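PDB 5VQE: beta-glucoside phosphorylase BglX from Unidentified, which probably cleaves beta-glucosides with phosphate to release glucose 1-phosphate, as a retaining phosphorylase of glycoside hydrolase family 3. Local coordinates for residues A[151-156]-A[220-225]; A[203-208]-A[241-246]. All blocks are in the same frame, centred on the assembly; numbering follows the deposited sequence.

Contact 1: A[151-156]-A[220-225]; sequences IDMNPE and MDTYGR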
# COMPACT_ATOMS: atom_id res chain seq x y z
N ILE A 151 -6.63 -9.27 -3.64
CA ILE A 151 -7.94 -9.19 -4.28
C ILE A 151 -8.91 -8.66 -3.24
O ILE A 151 -8.99 -9.21 -2.14
CB ILE A 151 -8.39 -10.56 -4.80
CG1 ILE A 151 -7.38 -11.15 -5.78
CG2 ILE A 151 -9.76 -10.46 -5.46
CD1 ILE A 151 -7.62 -12.62 -6.11
N ASP A 152 -9.65 -7.60 -3.58
CA ASP A 152 -10.60 -7.01 -2.64
C ASP A 152 -11.92 -7.78 -2.66
O ASP A 152 -12.99 -7.25 -2.95
CB ASP A 152 -10.82 -5.53 -2.97
CG ASP A 152 -11.43 -4.74 -1.82
OD1 ASP A 152 -11.28 -5.16 -0.65
OD2 ASP A 152 -12.06 -3.69 -2.09
N MET A 153 -11.83 -9.07 -2.32
CA MET A 153 -13.02 -9.92 -2.26
C MET A 153 -13.95 -9.46 -1.15
O MET A 153 -15.15 -9.24 -1.38
CB MET A 153 -12.63 -11.38 -2.02
CG MET A 153 -12.02 -12.10 -3.18
SD MET A 153 -11.96 -13.88 -2.85
CE MET A 153 -11.10 -14.44 -4.32
N ASN A 154 -13.43 -9.31 0.07
CA ASN A 154 -14.26 -9.14 1.25
C ASN A 154 -14.41 -7.65 1.55
O ASN A 154 -13.44 -7.03 2.01
CB ASN A 154 -13.64 -9.87 2.44
CG ASN A 154 -14.60 -9.98 3.61
OD1 ASN A 154 -15.35 -9.05 3.92
ND2 ASN A 154 -14.58 -11.13 4.27
N PRO A 155 -15.59 -7.05 1.36
CA PRO A 155 -15.72 -5.59 1.53
C PRO A 155 -15.59 -5.10 2.97
O PRO A 155 -15.51 -3.88 3.17
CB PRO A 155 -17.12 -5.29 0.98
CG PRO A 155 -17.59 -6.55 0.32
CD PRO A 155 -16.87 -7.67 0.98
N GLU A 156 -15.57 -5.98 3.97
CA GLU A 156 -15.37 -5.55 5.35
C GLU A 156 -13.91 -5.56 5.76
O GLU A 156 -13.59 -5.19 6.90
CB GLU A 156 -16.18 -6.44 6.31
CG GLU A 156 -17.69 -6.32 6.16
CD GLU A 156 -18.20 -4.94 6.57
OE1 GLU A 156 -17.72 -4.40 7.59
OE2 GLU A 156 -19.09 -4.40 5.87
N MET A 220 -5.76 -21.40 -5.85
CA MET A 220 -4.92 -21.56 -7.03
C MET A 220 -5.50 -20.82 -8.22
O MET A 220 -4.76 -20.20 -9.00
CB MET A 220 -4.75 -23.06 -7.33
CG MET A 220 -3.55 -23.39 -8.19
SD MET A 220 -2.00 -22.81 -7.46
CE MET A 220 -1.86 -23.78 -5.99
N ASP A 221 -6.83 -20.84 -8.38
CA ASP A 221 -7.48 -20.23 -9.54
C ASP A 221 -7.56 -18.71 -9.46
O ASP A 221 -7.85 -18.08 -10.47
CB ASP A 221 -8.91 -20.77 -9.71
CG ASP A 221 -8.96 -22.27 -9.91
OD1 ASP A 221 -8.00 -22.86 -10.43
OD2 ASP A 221 -10.00 -22.87 -9.54
N THR A 222 -7.34 -18.12 -8.28
CA THR A 222 -7.44 -16.67 -8.13
C THR A 222 -6.09 -16.09 -7.71
O THR A 222 -5.34 -15.57 -8.55
CB THR A 222 -8.55 -16.32 -7.14
OG1 THR A 222 -8.30 -16.94 -5.87
CG2 THR A 222 -9.89 -16.83 -7.66
N TYR A 223 -5.74 -16.18 -6.42
CA TYR A 223 -4.45 -15.65 -5.97
C TYR A 223 -3.29 -16.32 -6.70
O TYR A 223 -2.36 -15.64 -7.16
CB TYR A 223 -4.31 -15.83 -4.46
CG TYR A 223 -5.20 -14.89 -3.70
CD1 TYR A 223 -4.77 -13.61 -3.36
CD2 TYR A 223 -6.49 -15.26 -3.35
CE1 TYR A 223 -5.61 -12.74 -2.68
CE2 TYR A 223 -7.32 -14.39 -2.67
CZ TYR A 223 -6.87 -13.13 -2.34
OH TYR A 223 -7.70 -12.26 -1.66
N GLY A 224 -3.31 -17.64 -6.83
CA GLY A 224 -2.23 -18.33 -7.50
C GLY A 224 -2.06 -17.87 -8.94
O GLY A 224 -0.93 -17.71 -9.42
N ARG A 225 -3.17 -17.65 -9.64
CA ARG A 225 -3.10 -17.15 -11.01
C ARG A 225 -2.41 -15.79 -11.07
O ARG A 225 -1.61 -15.54 -11.97
CB ARG A 225 -4.50 -17.06 -11.59
CG ARG A 225 -4.56 -16.60 -13.04
CD ARG A 225 -6.00 -16.56 -13.52
NE ARG A 225 -6.13 -15.94 -14.84
CZ ARG A 225 -5.96 -16.58 -15.99
NH1 ARG A 225 -5.63 -17.87 -16.01
NH2 ARG A 225 -6.10 -15.93 -17.14

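Contact 2: A[203-208]-A[241-246]; sequences RDQHLM and AHIRQP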
# COMPACT_ATOMS: atom_id res chain seq x y z
N ARG A 203 -10.28 -9.29 8.51
CA ARG A 203 -9.50 -8.86 9.65
C ARG A 203 -8.09 -8.47 9.21
O ARG A 203 -7.62 -8.84 8.13
CB ARG A 203 -9.50 -9.96 10.72
CG ARG A 203 -10.92 -10.23 11.25
CD ARG A 203 -11.03 -11.52 12.06
NE ARG A 203 -10.64 -12.69 11.28
CZ ARG A 203 -10.42 -13.90 11.81
NH1 ARG A 203 -10.56 -14.10 13.11
NH2 ARG A 203 -10.05 -14.91 11.03
N ASP A 204 -7.43 -7.70 10.08
CA ASP A 204 -6.17 -7.02 9.77
C ASP A 204 -5.01 -7.80 10.37
O ASP A 204 -4.96 -8.00 11.59
CB ASP A 204 -6.20 -5.59 10.32
CG ASP A 204 -4.92 -4.82 10.05
OD1 ASP A 204 -3.98 -5.38 9.46
OD2 ASP A 204 -4.85 -3.63 10.45
N GLN A 205 -4.05 -8.20 9.52
CA GLN A 205 -2.88 -8.94 9.98
C GLN A 205 -1.98 -8.11 10.89
O GLN A 205 -1.09 -8.67 11.54
CB GLN A 205 -2.06 -9.46 8.79
CG GLN A 205 -1.84 -8.44 7.67
CD GLN A 205 -0.54 -8.65 6.93
OE1 GLN A 205 0.34 -9.41 7.36
NE2 GLN A 205 -0.41 -7.97 5.79
N HIS A 206 -2.18 -6.79 10.93
CA HIS A 206 -1.53 -5.95 11.93
C HIS A 206 -1.94 -6.35 13.34
O HIS A 206 -1.18 -6.14 14.29
CB HIS A 206 -1.86 -4.47 11.69
CG HIS A 206 -1.29 -3.91 10.43
ND1 HIS A 206 -1.84 -4.15 9.19
CD2 HIS A 206 -0.23 -3.09 10.21
CE1 HIS A 206 -1.13 -3.52 8.26
NE2 HIS A 206 -0.15 -2.88 8.86
N LEU A 207 -3.14 -6.93 13.50
CA LEU A 207 -3.74 -7.19 14.80
C LEU A 207 -3.89 -8.67 15.12
O LEU A 207 -4.31 -9.01 16.23
CB LEU A 207 -5.11 -6.52 14.89
CG LEU A 207 -5.09 -4.99 14.82
CD1 LEU A 207 -6.50 -4.45 14.74
CD2 LEU A 207 -4.36 -4.39 16.02
N MET A 208 -3.56 -9.56 14.18
CA MET A 208 -3.75 -10.99 14.35
C MET A 208 -3.19 -11.66 13.09
O MET A 208 -2.81 -10.97 12.14
CB MET A 208 -5.22 -11.33 14.56
CG MET A 208 -6.12 -10.70 13.51
SD MET A 208 -7.76 -11.41 13.49
CE MET A 208 -7.36 -13.01 12.80
N ALA A 241 3.58 -12.28 4.00
CA ALA A 241 2.91 -11.57 5.07
C ALA A 241 2.37 -12.54 6.11
O ALA A 241 2.55 -13.76 6.01
CB ALA A 241 1.81 -10.67 4.50
N HIS A 242 1.71 -11.99 7.11
CA HIS A 242 1.33 -12.75 8.29
C HIS A 242 -0.09 -13.30 8.15
O HIS A 242 -0.95 -13.16 9.01
CB HIS A 242 1.48 -11.88 9.53
CG HIS A 242 2.73 -11.07 9.52
ND1 HIS A 242 3.97 -11.62 9.26
CD2 HIS A 242 2.94 -9.74 9.71
CE1 HIS A 242 4.89 -10.68 9.30
NE2 HIS A 242 4.29 -9.53 9.56
N ILE A 243 -0.30 -13.93 7.00
CA ILE A 243 -1.60 -14.45 6.58
C ILE A 243 -1.44 -15.95 6.38
O ILE A 243 -0.49 -16.40 5.74
CB ILE A 243 -2.07 -13.78 5.27
CG1 ILE A 243 -2.19 -12.26 5.44
CG2 ILE A 243 -3.38 -14.38 4.82
CD1 ILE A 243 -2.33 -11.50 4.14
N ARG A 244 -2.38 -16.72 6.92
CA ARG A 244 -2.39 -18.17 6.72
C ARG A 244 -3.25 -18.54 5.52
O ARG A 244 -4.20 -17.84 5.16
CB ARG A 244 -2.93 -18.88 7.97
CG ARG A 244 -1.92 -18.96 9.09
CD ARG A 244 -2.55 -19.41 10.39
NE ARG A 244 -3.32 -18.35 11.02
CZ ARG A 244 -4.04 -18.50 12.13
NH1 ARG A 244 -4.09 -19.69 12.73
NH2 ARG A 244 -4.70 -17.47 12.63
N GLN A 245 -2.88 -19.66 4.88
CA GLN A 245 -3.72 -20.31 3.87
C GLN A 245 -3.74 -21.79 4.25
O GLN A 245 -2.98 -22.60 3.71
CB GLN A 245 -3.19 -20.10 2.45
CG GLN A 245 -4.27 -19.85 1.41
CD GLN A 245 -5.39 -20.90 1.42
OE1 GLN A 245 -5.20 -22.01 1.92
NE2 GLN A 245 -6.55 -20.55 0.85
N PRO A 246 -4.58 -22.16 5.21
CA PRO A 246 -4.52 -23.53 5.74
C PRO A 246 -4.77 -24.59 4.68
O PRO A 246 -4.15 -25.66 4.72
CB PRO A 246 -5.60 -23.54 6.83
CG PRO A 246 -6.43 -22.33 6.60
CD PRO A 246 -5.54 -21.32 5.95

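Contact 1: A[151-156]-A[220-225]
In the N-terminal domain of glycoside hydrolase family 3, the loop after strand 143-144 meets helix 216-232 where Ile151 covers the ring of Tyr223. The two side chains come from opposite directions. Ile151 CD1 sits 3.7 Å from the centroid of the Tyr223 ring and only 5° off its normal, a CH-pi contact over the face. Ile151 CG1 is anti to the carbonyl carbon (chi1 -57°), and chi2 of 168° extends CD1 away from CA, towards the middle of the ring. The same methyl, Ile151 CD1, also reaches Thr222 CB at 4.0 Å. Ile151 CB lies on the same side of the ring plane, nearer the hydroxyl end, 3.9 Å from Tyr223 CZ. The domain belongs to the TIM-barrel clan, and here a loop that follows one strand is packed on a later helix. The extended chain of Met153 brings CE to 4.1 Å from Tyr223 CE2, obliquely to the ring. No hydrogen bond crosses between the segments. Tyr223 OH bonds instead to the backbone O of Asp198, and Thr222 OG1 turns back to Glu218 O within its own helix. Helix 169-184 also packs on Ile151, through Pro169 and Ile172.

Contact 2: A[203-208]-A[241-246]
Gln205 sets its amide end against the methyl group of Ala241, with Gln205 OE1 3.5 Å and Gln205 NE2 3.7 Å from Ala241 CB. Gln205 belongs to the pocket that holds 2-deoxy-2-fluoro-alpha-D-glucopyranose, in the TIM-barrel-type domain, and its side chain touches the sugar. It comes from the loop between strands 191-195 and 210-211 and reaches the C-terminal part of strand 237-244. There Gln205 OE1 takes a hydrogen bond from His242 N, 2.9 Å long with an N-H...O angle of 156°. The donor is tilted 31° from the carbonyl plane. Gln205 CG stands between the backbone N and carbonyl carbon (chi1 45°), and the chain is extended beyond it towards His242. With an alanine in place of Gln205, the buried His242 N would probably lose this acceptor, and a gap would be likely to open beside Ala241 and the sugar. The imidazole of His242 is held at both nitrogens, ND1 by Ser265 OG and NE2 by Ala289 O. Within the loop, Asp204 OD1 accepts from His206 N in an Asx turn. Ile243 CG1 lies on the same side of the Gln205 amide plane as Ala241 CB, 4.2 Å from Gln205 CD.

The contacts interleave along the chain: helix 216-232 of contact 1 leads into strand 237-244 of contact 2. Their centres are 14 Å apart. Their nearest atoms are about 6 Å apart, and the two do not touch. Contact 2 borders the bound sugar, with the Gln205 side chain about 3 Å from it. Contact 1 is farther from the sugar, the Tyr223 side chain being about 13 Å from it. The loop that carries residues 203-208 connects them. Its earlier part gives Asp198 O to Tyr223 OH and Val200 O to Asn154 ND2. Asn212 is a second bridge: Tyr223 packs on it, and its OD1 accepts a hydrogen bond from Gln245 NE2.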